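Local structure of SAM-dependent methyltransferase (Exiguobacterium sibiricum 255-15, 3D2L) at residues A[47-52]-A[77-82]; A[149-154]-A[162-167]; A[213-218]-A[238-243]. The protein probably transfers methyl groups from S-adenosylmethionine to an acceptor not yet identified. All coordinates share one frame; numbering follows the deposited sequence.

Contact 1 of 3, residues A[47-52]-A[77-82]; sequences ATLLLA and TNRHVD
Arg79, whose side chain lies against Leu49 of helix 46-51, donates from NH1 to Thr77 OG1 at 2.9 Å, reaching a hydroxyl oxygen tilted 30° out of the guanidinium plane. That same hydroxyl is bonded to Lys73 O in the last turn of helix 64-76, so two bonds meet on one oxygen. Arg79 NE pairs with Asp53, just beyond the 47-52 segment. Leu49 O sits over one face of the guanidinium, 3.1 Å from Arg79 NE, but the angle is too poor for a hydrogen bond. The extended chain of Arg79 also brings its CD to 4.1 Å from Leu49 CB.

Beyond the arginine the contact turns apolar. Val81 carries CG1 anti to the backbone N (chi1 -176°), which divides its branches: CG1 meets Thr48 CG2 at 4.0 Å, and CG2 presses on Ala52 CB at a tight 3.4 Å. Leu49 CD2 closes on that same branch at 4.2 Å. Thr48 turns its hydroxyl elsewhere, to Asp39.

With a methionine at Arg79, Asp53 would probably be left without its ionic mate and the Thr77 hydroxyl without the N-H it accepts from Arg79. The chemistry is thus a division of labour: valine wedges the segments together, while arginine links the end of the helix that follows the glycine-rich loop to the Schellman turn after helix 64-76.

Contact 2 of 3, residues A[149-154]-A[162-167]; sequences GKTYAT and IWFADP
Tyr152 and Trp163 face each other as an antiparallel hydrogen-bonded pair, and their side chains form a T-shaped (edge-to-face) stack. The tyrosine edge points at the indole: Tyr152 CD2 stands over the face of Trp163, 4.1 Å from Trp163 CD2, with the planes at 62°. Trp163 CG is anti to its backbone N (chi1 167°), which turns the indole face to the tyrosine edge. The next atom along the same ring edge, Tyr152 CE2, meets Ala165 CB at 4.3 Å, near the ring plane.

On the other face of the hairpin Thr151 lies alongside Phe164, pointing the same way, and its OG1 comes to the ring edge, in plane, 3.3 Å from Phe164 CD1.

Backbone bonds set the register. Tyr152 N reaches Trp163 O at 2.7 Å, and the reciprocal bond is equally short; Lys150 and Ala165 exchange a second pair. At the end, Gly149 and Lys150 both face Ala165 in a G1 beta bulge, where the positive phi of Gly149 suits glycine. A water donates to Asp166 OD2 and, weakly, to Lys150 O.

Further out, Tyr152 OH is bonded to Leu146 O and Lys150 NZ to Thr145 O, anchoring both side chains to the segment leading into the hairpin. Strand 150-155 is outermost in the four-stranded antiparallel sheet, while strand 159-167 is flanked on its other side by strand 173-183, whose His176 ring meets Trp163.

Contact 3 of 3, residues A[213-218]-A[238-243]; sequences AGFRVC and FVAEKI
Arg216 and Glu241 form the antiparallel hydrogen-bonded pair at the centre of this ladder. Arg216 N reaches Glu241 O at 2.7 Å, and Glu241 N returns a bond to Arg216 O. Cys218 N binds Val239 O at one end of the ladder and Ile243 N binds Gly214 O at the other, so backbone bonding between the segments runs on to the last residue. Where it starts, Gly214 takes up the positive phi of a Schellman motif that ends helix 203-212. A water donates to both Gly214 O and the terminal Ile243 OXT, the latter at 2.6 Å, bridging the chain end to the turn.

The side chains of the central pair carry the charge. Both leave with CG anti to the backbone N (chi1 178° in each) and run side by side, until a bend at chi3 turns the Arg216 guanidinium toward the carboxylate. Arg216 NH2 then forms a salt bridge with Glu241 OE2 that includes a weak hydrogen bond of 3.4 Å; the carboxylate approaches the guanidinium edge, yet the two planes stand 82° apart. A bound magnesium ion lies about 4 Å from the Glu241 side chain.

Apolar contacts divide between the faces. Beside the ion pair, Cys218 SG rests 3.9 Å from Glu241 CB, and Ile243 CG1 meets Arg216 CB at 4.0 Å. On the opposite face Phe215 CB touches Ala240 CB at 3.9 Å, while its ring meets the backbone joining Glu241 to Lys242 obliquely, CD1 nearest.

That face is covered by helices 113-126 and 203-212: Phe215 packs on both, Val217 on helix 203-212. Lys242 NZ binds Ala124 O and Leu127 O. Strand 215-222 is the outermost strand here, and strand 235-242, the antiparallel strand characteristic of class I methyltransferase sheets, lies between it and strand 131-138.

How the contacts relate
Followed from the N terminus, the three contacts come in series, none nesting in or crossing another. Contact 1 closes a loop through strand 56-61 and helix 64-76, within the Rossmann-like half of the main sheet. Contact 2 closes a short hairpin in the separate antiparallel sheet, which the chain builds between strand 131-138 and its return to the main sheet. Contact 3 then closes the hairpin of strands 215-222 and 235-242 at the far edge of that main sheet, ending at the C terminus. Contacts 1 and 2 have centres about 31 Å apart, on opposite sides of the chain's centre, and no two contacts touch.

Contact 1 of 3, residues A[47-52]-A[77-82]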
ATOM      1  N   ALA A  47       8.946  -1.400   1.871  1.00 32.21           N
ATOM      2  CA  ALA A  47       8.508  -2.782   2.090  1.00 33.03           C
ATOM      3  C   ALA A  47       8.987  -3.662   0.959  1.00 31.16           C
ATOM      4  O   ALA A  47       9.314  -4.823   1.182  1.00 34.18           O
ATOM      5  CB  ALA A  47       6.955  -2.867   2.260  1.00 34.73           C
ATOM      6  N   THR A  48       9.068  -3.106  -0.253  1.00 29.87           N
ATOM      7  CA  THR A  48       9.514  -3.847  -1.434  1.00 29.33           C
ATOM      8  C   THR A  48      10.944  -4.340  -1.252  1.00 26.40           C
ATOM      9  O   THR A  48      11.265  -5.495  -1.520  1.00 26.43           O
ATOM     10  CB  THR A  48       9.391  -2.975  -2.725  1.00 27.37           C
ATOM     11  OG1 THR A  48       8.178  -2.173  -2.683  1.00 30.10           O
ATOM     12  CG2 THR A  48       9.415  -3.848  -3.977  1.00 32.38           C
ATOM     13  N   LEU A  49      11.804  -3.479  -0.750  1.00 28.83           N
ATOM     14  CA  LEU A  49      13.199  -3.870  -0.480  1.00 29.87           C
ATOM     15  C   LEU A  49      13.340  -4.964   0.576  1.00 30.23           C
ATOM     16  O   LEU A  49      14.269  -5.805   0.459  1.00 30.09           O
ATOM     17  CB  LEU A  49      14.053  -2.635  -0.127  1.00 29.26           C
ATOM     18  CG  LEU A  49      14.145  -1.554  -1.222  1.00 34.90           C
ATOM     19  CD1 LEU A  49      15.207  -0.529  -0.827  1.00 31.71           C
ATOM     20  CD2 LEU A  49      14.472  -2.165  -2.588  1.00 36.65           C
ATOM     21  N   LEU A  50      12.479  -4.954   1.614  1.00 27.53           N
ATOM     22  CA  LEU A  50      12.450  -6.020   2.623  1.00 29.75           C
ATOM     23  C   LEU A  50      11.965  -7.321   2.008  1.00 29.72           C
ATOM     24  O   LEU A  50      12.500  -8.377   2.296  1.00 31.36           O
ATOM     25  CB  LEU A  50      11.605  -5.636   3.855  1.00 30.60           C
ATOM     26  CG  LEU A  50      12.214  -4.461   4.612  1.00 28.51           C
ATOM     27  CD1 LEU A  50      11.284  -4.037   5.694  1.00 32.26           C
ATOM     28  CD2 LEU A  50      13.632  -4.811   5.167  1.00 26.28           C
ATOM     29  N   LEU A  51      10.943  -7.232   1.160  1.00 29.03           N
ATOM     30  CA  LEU A  51      10.455  -8.382   0.406  1.00 29.59           C
ATOM     31  C   LEU A  51      11.531  -8.955  -0.491  1.00 27.82           C
ATOM     32  O   LEU A  51      11.662 -10.182  -0.609  1.00 27.79           O
ATOM     33  CB  LEU A  51       9.252  -7.938  -0.444  1.00 28.65           C
ATOM     34  CG  LEU A  51       7.965  -7.673   0.358  1.00 32.88           C
ATOM     35  CD1 LEU A  51       6.868  -7.037  -0.506  1.00 29.83           C
ATOM     36  CD2 LEU A  51       7.484  -8.984   0.969  1.00 32.42           C
ATOM     37  N   ALA A  52      12.335  -8.084  -1.101  1.00 29.16           N
ATOM     38  CA  ALA A  52      13.425  -8.533  -2.020  1.00 28.16           C
ATOM     39  C   ALA A  52      14.451  -9.441  -1.315  1.00 32.43           C
ATOM     40  O   ALA A  52      15.200 -10.187  -1.966  1.00 29.79           O
ATOM     41  CB  ALA A  52      14.125  -7.347  -2.633  1.00 25.65           C
ATOM     42  N   THR A  77      21.999  -0.741  -1.496  1.00 28.79           N
ATOM     43  CA  THR A  77      22.037  -1.937  -0.655  1.00 30.84           C
ATOM     44  C   THR A  77      22.232  -3.194  -1.473  1.00 30.50           C
ATOM     45  O   THR A  77      22.013  -4.294  -0.998  1.00 30.07           O
ATOM     46  CB  THR A  77      20.761  -2.038   0.227  1.00 32.29           C
ATOM     47  OG1 THR A  77      19.619  -2.000  -0.605  1.00 29.16           O
ATOM     48  CG2 THR A  77      20.696  -0.858   1.198  1.00 28.47           C
ATOM     49  N   ASN A  78      22.709  -3.021  -2.696  1.00 31.57           N
ATOM     50  CA  ASN A  78      22.967  -4.097  -3.627  1.00 27.82           C
ATOM     51  C   ASN A  78      21.796  -5.051  -3.875  1.00 30.07           C
ATOM     52  O   ASN A  78      22.018  -6.219  -4.124  1.00 30.39           O
ATOM     53  CB  ASN A  78      24.202  -4.912  -3.231  1.00 28.30           C
ATOM     54  CG  ASN A  78      24.902  -5.481  -4.415  1.00 34.85           C
ATOM     55  OD1 ASN A  78      25.008  -4.809  -5.436  1.00 33.67           O
ATOM     56  ND2 ASN A  78      25.420  -6.707  -4.298  1.00 29.47           N
ATOM     57  N   ARG A  79      20.562  -4.558  -3.832  1.00 28.28           N
ATOM     58  CA  ARG A  79      19.416  -5.398  -4.119  1.00 30.04           C
ATOM     59  C   ARG A  79      19.011  -5.240  -5.567  1.00 31.57           C
ATOM     60  O   ARG A  79      19.128  -4.142  -6.125  1.00 32.38           O
ATOM     61  CB  ARG A  79      18.244  -5.005  -3.214  1.00 27.68           C
ATOM     62  CG  ARG A  79      18.513  -5.370  -1.763  1.00 30.46           C
ATOM     63  CD  ARG A  79      17.339  -5.003  -0.986  1.00 34.32           C
ATOM     64  NE  ARG A  79      17.350  -5.387   0.428  1.00 31.92           N
ATOM     65  CZ  ARG A  79      17.493  -4.546   1.445  1.00 35.93           C
ATOM     66  NH1 ARG A  79      17.819  -3.268   1.258  1.00 27.61           N
ATOM     67  NH2 ARG A  79      17.400  -5.012   2.677  1.00 37.54           N
ATOM     68  N   HIS A  80      18.547  -6.328  -6.189  1.00 34.16           N
ATOM     69  CA  HIS A  80      18.007  -6.249  -7.550  1.00 34.19           C
ATOM     70  C   HIS A  80      16.496  -6.223  -7.504  1.00 33.86           C
ATOM     71  O   HIS A  80      15.846  -7.231  -7.196  1.00 35.22           O
ATOM     72  CB  HIS A  80      18.475  -7.396  -8.477  1.00 37.94           C
ATOM     73  CG  HIS A  80      17.949  -7.248  -9.875  1.00 40.83           C
ATOM     74  ND1 HIS A  80      16.768  -7.828 -10.292  1.00 54.69           N
ATOM     75  CD2 HIS A  80      18.387  -6.503 -10.921  1.00 46.51           C
ATOM     76  CE1 HIS A  80      16.530  -7.488 -11.543  1.00 47.09           C
ATOM     77  NE2 HIS A  80      17.496  -6.685 -11.950  1.00 48.51           N
ATOM     78  N   VAL A  81      15.936  -5.064  -7.813  1.00 30.57           N
ATOM     79  CA  VAL A  81      14.525  -4.883  -7.812  1.00 31.49           C
ATOM     80  C   VAL A  81      14.127  -3.914  -8.927  1.00 32.04           C
ATOM     81  O   VAL A  81      14.484  -2.744  -8.935  1.00 32.04           O
ATOM     82  CB  VAL A  81      14.014  -4.374  -6.454  1.00 32.68           C
ATOM     83  CG1 VAL A  81      12.538  -4.305  -6.471  1.00 27.88           C
ATOM     84  CG2 VAL A  81      14.471  -5.309  -5.304  1.00 24.92           C
ATOM     85  N   ASP A  82      13.370  -4.430  -9.863  1.00 29.22           N
ATOM     86  CA  ASP A  82      12.852  -3.629 -10.965  1.00 29.90           C
ATOM     87  C   ASP A  82      11.678  -2.826 -10.445  1.00 28.03           C
ATOM     88  O   ASP A  82      10.797  -3.415  -9.883  1.00 28.69           O
ATOM     89  CB  ASP A  82      12.323  -4.540 -12.061  1.00 31.84           C
ATOM     90  CG  ASP A  82      13.401  -5.212 -12.852  1.00 30.91           C
ATOM     91  OD1 ASP A  82      14.419  -4.585 -13.192  1.00 27.26           O
ATOM     92  OD2 ASP A  82      13.216  -6.383 -13.167  1.00 40.34           O
TER

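Contact 2 of 3, residues A[149-154]-A[162-167]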
ATOM      1  N   GLY A 149     -11.828  13.749  11.702  1.00 36.32           N
ATOM      2  CA  GLY A 149     -11.480  15.093  12.179  1.00 36.57           C
ATOM      3  C   GLY A 149     -10.310  15.125  13.152  1.00 36.19           C
ATOM      4  O   GLY A 149     -10.391  15.772  14.196  1.00 37.48           O
ATOM      5  N   LYS A 150      -9.250  14.385  12.839  1.00 34.07           N
ATOM      6  CA  LYS A 150      -8.050  14.326  13.670  1.00 33.93           C
ATOM      7  C   LYS A 150      -6.861  15.084  13.073  1.00 34.72           C
ATOM      8  O   LYS A 150      -6.729  15.236  11.856  1.00 34.39           O
ATOM      9  CB  LYS A 150      -7.642  12.883  13.885  1.00 34.02           C
ATOM     10  CG  LYS A 150      -8.699  12.021  14.609  1.00 35.90           C
ATOM     11  CD  LYS A 150      -9.002  12.556  16.018  1.00 42.97           C
ATOM     12  CE  LYS A 150      -9.996  11.695  16.799  1.00 42.41           C
ATOM     13  NZ  LYS A 150     -11.308  11.615  16.135  1.00 49.41           N
ATOM     14  N   THR A 151      -5.966  15.527  13.949  1.00 35.25           N
ATOM     15  CA  THR A 151      -4.760  16.209  13.541  1.00 35.01           C
ATOM     16  C   THR A 151      -3.532  15.439  13.996  1.00 34.88           C
ATOM     17  O   THR A 151      -3.426  15.070  15.163  1.00 36.46           O
ATOM     18  CB  THR A 151      -4.700  17.627  14.130  1.00 34.36           C
ATOM     19  OG1 THR A 151      -5.855  18.346  13.692  1.00 35.38           O
ATOM     20  CG2 THR A 151      -3.446  18.347  13.644  1.00 31.77           C
ATOM     21  N   TYR A 152      -2.613  15.227  13.069  1.00 31.86           N
ATOM     22  CA  TYR A 152      -1.349  14.553  13.330  1.00 33.50           C
ATOM     23  C   TYR A 152      -0.205  15.436  12.898  1.00 33.13           C
ATOM     24  O   TYR A 152      -0.275  16.112  11.884  1.00 34.34           O
ATOM     25  CB  TYR A 152      -1.281  13.224  12.593  1.00 34.45           C
ATOM     26  CG  TYR A 152      -2.461  12.336  12.940  1.00 37.70           C
ATOM     27  CD1 TYR A 152      -2.569  11.765  14.206  1.00 38.95           C
ATOM     28  CD2 TYR A 152      -3.478  12.090  12.016  1.00 41.22           C
ATOM     29  CE1 TYR A 152      -3.662  10.963  14.546  1.00 44.55           C
ATOM     30  CE2 TYR A 152      -4.559  11.270  12.336  1.00 40.65           C
ATOM     31  CZ  TYR A 152      -4.652  10.716  13.606  1.00 41.25           C
ATOM     32  OH  TYR A 152      -5.730   9.914  13.955  1.00 37.38           O
ATOM     33  N   ALA A 153       0.876  15.435  13.656  1.00 34.03           N
ATOM     34  CA  ALA A 153       2.020  16.249  13.274  1.00 32.41           C
ATOM     35  C   ALA A 153       3.241  15.761  13.954  1.00 34.92           C
ATOM     36  O   ALA A 153       3.168  15.269  15.076  1.00 34.40           O
ATOM     37  CB  ALA A 153       1.803  17.727  13.626  1.00 31.99           C
ATOM     38  N   THR A 154       4.372  15.891  13.265  1.00 34.41           N
ATOM     39  CA  THR A 154       5.635  15.545  13.860  1.00 37.31           C
ATOM     40  C   THR A 154       6.812  16.154  13.112  1.00 34.45           C
ATOM     41  O   THR A 154       6.691  16.687  12.002  1.00 32.51           O
ATOM     42  CB  THR A 154       5.829  14.006  14.075  1.00 41.77           C
ATOM     43  OG1 THR A 154       6.837  13.810  15.082  1.00 49.11           O
ATOM     44  CG2 THR A 154       6.206  13.295  12.794  1.00 38.08           C
ATOM     45  N   ILE A 162       2.141  18.558   9.067  1.00 32.20           N
ATOM     46  CA  ILE A 162       0.870  18.741   9.744  1.00 30.70           C
ATOM     47  C   ILE A 162      -0.107  17.996   8.818  1.00 32.86           C
ATOM     48  O   ILE A 162      -0.206  18.267   7.618  1.00 30.24           O
ATOM     49  CB  ILE A 162       0.457  20.205   9.900  1.00 32.39           C
ATOM     50  CG1 ILE A 162       1.424  20.917  10.856  1.00 34.53           C
ATOM     51  CG2 ILE A 162      -0.949  20.298  10.468  1.00 26.86           C
ATOM     52  CD1 ILE A 162       1.242  22.463  10.976  1.00 32.01           C
ATOM     53  N   TRP A 163      -0.817  17.057   9.404  1.00 33.82           N
ATOM     54  CA  TRP A 163      -1.753  16.204   8.694  1.00 32.51           C
ATOM     55  C   TRP A 163      -3.127  16.243   9.331  1.00 30.70           C
ATOM     56  O   TRP A 163      -3.286  15.912  10.499  1.00 33.49           O
ATOM     57  CB  TRP A 163      -1.171  14.810   8.701  1.00 33.40           C
ATOM     58  CG  TRP A 163      -2.067  13.676   8.292  1.00 31.40           C
ATOM     59  CD1 TRP A 163      -3.258  13.739   7.649  1.00 38.96           C
ATOM     60  CD2 TRP A 163      -1.723  12.287   8.354  1.00 39.81           C
ATOM     61  NE1 TRP A 163      -3.735  12.473   7.401  1.00 35.60           N
ATOM     62  CE2 TRP A 163      -2.806  11.562   7.798  1.00 34.76           C
ATOM     63  CE3 TRP A 163      -0.623  11.586   8.853  1.00 43.46           C
ATOM     64  CZ2 TRP A 163      -2.834  10.166   7.739  1.00 41.64           C
ATOM     65  CZ3 TRP A 163      -0.635  10.199   8.780  1.00 45.87           C
ATOM     66  CH2 TRP A 163      -1.744   9.502   8.223  1.00 44.13           C
ATOM     67  N   PHE A 164      -4.107  16.710   8.561  1.00 31.50           N
ATOM     68  CA  PHE A 164      -5.494  16.727   8.979  1.00 30.64           C
ATOM     69  C   PHE A 164      -6.202  15.590   8.249  1.00 32.62           C
ATOM     70  O   PHE A 164      -6.099  15.472   7.029  1.00 32.26           O
ATOM     71  CB  PHE A 164      -6.212  18.018   8.614  1.00 31.62           C
ATOM     72  CG  PHE A 164      -5.570  19.255   9.196  1.00 41.09           C
ATOM     73  CD1 PHE A 164      -5.341  19.359  10.561  1.00 45.42           C
ATOM     74  CD2 PHE A 164      -5.251  20.335   8.387  1.00 43.31           C
ATOM     75  CE1 PHE A 164      -4.748  20.504  11.101  1.00 45.96           C
ATOM     76  CE2 PHE A 164      -4.672  21.473   8.926  1.00 41.96           C
ATOM     77  CZ  PHE A 164      -4.423  21.552  10.276  1.00 37.64           C
ATOM     78  N   ALA A 165      -6.949  14.792   8.993  1.00 31.38           N
ATOM     79  CA  ALA A 165      -7.660  13.651   8.440  1.00 31.83           C
ATOM     80  C   ALA A 165      -9.113  13.890   8.755  1.00 34.07           C
ATOM     81  O   ALA A 165      -9.496  13.967   9.925  1.00 34.76           O
ATOM     82  CB  ALA A 165      -7.154  12.382   9.073  1.00 30.83           C
ATOM     83  N   ASP A 166      -9.915  14.089   7.707  1.00 36.64           N
ATOM     84  CA  ASP A 166     -11.345  14.375   7.837  1.00 35.78           C
ATOM     85  C   ASP A 166     -12.208  13.524   6.907  1.00 34.89           C
ATOM     86  O   ASP A 166     -11.761  13.176   5.837  1.00 32.88           O
ATOM     87  CB  ASP A 166     -11.606  15.836   7.486  1.00 38.82           C
ATOM     88  CG  ASP A 166     -11.049  16.786   8.504  1.00 40.64           C
ATOM     89  OD1 ASP A 166     -11.758  17.048   9.492  1.00 42.09           O
ATOM     90  OD2 ASP A 166      -9.932  17.298   8.291  1.00 38.77           O
ATOM     91  N   PRO A 167     -13.477  13.245   7.280  1.00 36.30           N
ATOM     92  CA  PRO A 167     -14.301  12.448   6.363  1.00 36.15           C
ATOM     93  C   PRO A 167     -14.475  13.118   4.994  1.00 34.92           C
ATOM     94  O   PRO A 167     -14.549  14.333   4.892  1.00 36.50           O
ATOM     95  CB  PRO A 167     -15.664  12.349   7.077  1.00 37.50           C
ATOM     96  CG  PRO A 167     -15.403  12.698   8.477  1.00 39.06           C
ATOM     97  CD  PRO A 167     -14.219  13.631   8.490  1.00 37.85           C
TER
HETATM   98  O   HOH W   1      -8.851  17.646  11.104  1.00 45.00           O

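Contact 3 of 3, residues A[213-218]-A[238-243]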
ATOM      1  N   ALA A 213     -13.917 -11.235  -9.612  1.00 29.02           N
ATOM      2  CA  ALA A 213     -12.656 -11.230 -10.378  1.00 28.42           C
ATOM      3  C   ALA A 213     -11.972 -12.587 -10.537  1.00 27.63           C
ATOM      4  O   ALA A 213     -10.871 -12.682 -11.097  1.00 25.93           O
ATOM      5  CB  ALA A 213     -11.681 -10.222  -9.807  1.00 25.47           C
ATOM      6  N   GLY A 214     -12.618 -13.642 -10.059  1.00 28.08           N
ATOM      7  CA  GLY A 214     -12.107 -15.005 -10.223  1.00 26.02           C
ATOM      8  C   GLY A 214     -11.149 -15.509  -9.150  1.00 27.21           C
ATOM      9  O   GLY A 214     -10.365 -16.421  -9.421  1.00 25.91           O
ATOM     10  N   PHE A 215     -11.216 -14.929  -7.952  1.00 25.04           N
ATOM     11  CA  PHE A 215     -10.376 -15.324  -6.817  1.00 25.92           C
ATOM     12  C   PHE A 215     -11.175 -16.109  -5.780  1.00 25.62           C
ATOM     13  O   PHE A 215     -12.359 -15.894  -5.629  1.00 22.80           O
ATOM     14  CB  PHE A 215      -9.781 -14.091  -6.068  1.00 22.98           C
ATOM     15  CG  PHE A 215      -8.752 -13.374  -6.840  1.00 25.34           C
ATOM     16  CD1 PHE A 215      -7.414 -13.770  -6.784  1.00 20.31           C
ATOM     17  CD2 PHE A 215      -9.102 -12.333  -7.671  1.00 22.24           C
ATOM     18  CE1 PHE A 215      -6.468 -13.109  -7.516  1.00 25.63           C
ATOM     19  CE2 PHE A 215      -8.148 -11.680  -8.394  1.00 23.08           C
ATOM     20  CZ  PHE A 215      -6.833 -12.092  -8.334  1.00 28.03           C
ATOM     21  N   ARG A 216     -10.495 -17.038  -5.118  1.00 27.24           N
ATOM     22  CA  ARG A 216     -11.019 -17.704  -3.954  1.00 27.33           C
ATOM     23  C   ARG A 216     -10.452 -16.923  -2.748  1.00 27.76           C
ATOM     24  O   ARG A 216      -9.243 -16.752  -2.582  1.00 24.84           O
ATOM     25  CB  ARG A 216     -10.617 -19.177  -3.896  1.00 28.77           C
ATOM     26  CG  ARG A 216     -11.123 -19.875  -2.650  1.00 26.98           C
ATOM     27  CD  ARG A 216     -10.893 -21.369  -2.683  1.00 29.20           C
ATOM     28  NE  ARG A 216      -9.484 -21.687  -2.862  1.00 28.70           N
ATOM     29  CZ  ARG A 216      -8.585 -21.768  -1.887  1.00 33.86           C
ATOM     30  NH1 ARG A 216      -8.916 -21.551  -0.614  1.00 40.40           N
ATOM     31  NH2 ARG A 216      -7.341 -22.077  -2.193  1.00 40.37           N
ATOM     32  N   VAL A 217     -11.330 -16.386  -1.924  1.00 26.42           N
ATOM     33  CA  VAL A 217     -10.872 -15.672  -0.717  1.00 27.57           C
ATOM     34  C   VAL A 217     -10.501 -16.710   0.339  1.00 29.12           C
ATOM     35  O   VAL A 217     -11.334 -17.505   0.762  1.00 30.21           O
ATOM     36  CB  VAL A 217     -11.930 -14.699  -0.216  1.00 24.59           C
ATOM     37  CG1 VAL A 217     -11.421 -13.911   1.025  1.00 27.15           C
ATOM     38  CG2 VAL A 217     -12.260 -13.764  -1.328  1.00 23.25           C
ATOM     39  N   CYS A 218      -9.231 -16.686   0.737  1.00 29.44           N
ATOM     40  CA  CYS A 218      -8.668 -17.647   1.646  1.00 29.58           C
ATOM     41  C   CYS A 218      -8.764 -17.241   3.085  1.00 31.26           C
ATOM     42  O   CYS A 218      -9.013 -18.086   3.921  1.00 33.57           O
ATOM     43  CB  CYS A 218      -7.205 -17.838   1.348  1.00 31.32           C
ATOM     44  SG  CYS A 218      -6.865 -18.476  -0.293  1.00 38.24           S
ATOM     45  N   PHE A 238      -6.395  -9.306   3.633  1.00 27.37           N
ATOM     46  CA  PHE A 238      -7.064 -10.271   2.744  1.00 25.27           C
ATOM     47  C   PHE A 238      -6.041 -11.108   2.036  1.00 25.95           C
ATOM     48  O   PHE A 238      -5.050 -10.578   1.539  1.00 27.18           O
ATOM     49  CB  PHE A 238      -7.824  -9.553   1.650  1.00 26.41           C
ATOM     50  CG  PHE A 238      -9.010  -8.813   2.140  1.00 22.72           C
ATOM     51  CD1 PHE A 238      -8.853  -7.601   2.800  1.00 27.10           C
ATOM     52  CD2 PHE A 238     -10.265  -9.315   1.934  1.00 25.91           C
ATOM     53  CE1 PHE A 238      -9.970  -6.913   3.271  1.00 26.21           C
ATOM     54  CE2 PHE A 238     -11.386  -8.630   2.401  1.00 28.06           C
ATOM     55  CZ  PHE A 238     -11.221  -7.453   3.076  1.00 24.87           C
ATOM     56  N   VAL A 239      -6.318 -12.402   1.932  1.00 28.50           N
ATOM     57  CA  VAL A 239      -5.483 -13.321   1.182  1.00 25.93           C
ATOM     58  C   VAL A 239      -6.457 -13.976   0.249  1.00 28.10           C
ATOM     59  O   VAL A 239      -7.493 -14.514   0.695  1.00 27.12           O
ATOM     60  CB  VAL A 239      -4.773 -14.403   2.072  1.00 24.70           C
ATOM     61  CG1 VAL A 239      -3.869 -15.323   1.197  1.00 27.95           C
ATOM     62  CG2 VAL A 239      -3.954 -13.728   3.174  1.00 27.76           C
ATOM     63  N   ALA A 240      -6.146 -13.923  -1.048  1.00 29.67           N
ATOM     64  CA  ALA A 240      -7.013 -14.507  -2.093  1.00 29.86           C
ATOM     65  C   ALA A 240      -6.156 -15.286  -3.074  1.00 28.68           C
ATOM     66  O   ALA A 240      -4.962 -14.996  -3.247  1.00 30.38           O
ATOM     67  CB  ALA A 240      -7.828 -13.412  -2.817  1.00 26.48           C
ATOM     68  N   GLU A 241      -6.739 -16.307  -3.700  1.00 27.60           N
ATOM     69  CA  GLU A 241      -5.990 -17.114  -4.649  1.00 28.60           C
ATOM     70  C   GLU A 241      -6.725 -17.235  -5.985  1.00 28.85           C
ATOM     71  O   GLU A 241      -7.933 -17.426  -6.027  1.00 25.94           O
ATOM     72  CB  GLU A 241      -5.753 -18.481  -4.042  1.00 28.33           C
ATOM     73  CG  GLU A 241      -5.029 -19.430  -4.928  1.00 29.02           C
ATOM     74  CD  GLU A 241      -4.801 -20.727  -4.241  1.00 34.17           C
ATOM     75  OE1 GLU A 241      -4.205 -20.689  -3.145  1.00 37.93           O
ATOM     76  OE2 GLU A 241      -5.216 -21.766  -4.790  1.00 38.05           O
ATOM     77  N   LYS A 242      -5.976 -17.143  -7.079  1.00 29.64           N
ATOM     78  CA  LYS A 242      -6.578 -17.210  -8.387  1.00 30.62           C
ATOM     79  C   LYS A 242      -7.085 -18.625  -8.627  1.00 29.96           C
ATOM     80  O   LYS A 242      -6.333 -19.580  -8.481  1.00 27.74           O
ATOM     81  CB  LYS A 242      -5.584 -16.849  -9.499  1.00 29.14           C
ATOM     82  CG  LYS A 242      -6.311 -16.754 -10.847  1.00 29.44           C
ATOM     83  CD  LYS A 242      -5.497 -16.295 -11.982  1.00 33.16           C
ATOM     84  CE  LYS A 242      -6.326 -16.336 -13.303  1.00 33.73           C
ATOM     85  NZ  LYS A 242      -5.407 -15.958 -14.381  1.00 29.71           N
ATOM     86  N   ILE A 243      -8.352 -18.730  -9.014  1.00 30.22           N
ATOM     87  CA  ILE A 243      -8.974 -20.014  -9.344  1.00 30.44           C
ATOM     88  C   ILE A 243      -8.446 -20.426 -10.742  1.00 36.36           C
ATOM     89  O   ILE A 243      -7.922 -21.541 -10.967  1.00 36.10           O
ATOM     90  CB  ILE A 243     -10.525 -19.882  -9.316  1.00 27.98           C
ATOM     91  CG1 ILE A 243     -10.989 -19.650  -7.884  1.00 30.03           C
ATOM     92  CG2 ILE A 243     -11.193 -21.118  -9.910  1.00 30.60           C
ATOM     93  CD1 ILE A 243     -12.495 -19.316  -7.739  1.00 25.98           C
ATOM     94  OXT ILE A 243      -8.528 -19.612 -11.672  1.00 34.90           O
TER
HETATM   95  O   HOH W   2      -9.815 -17.376 -11.743  1.00 32.42           O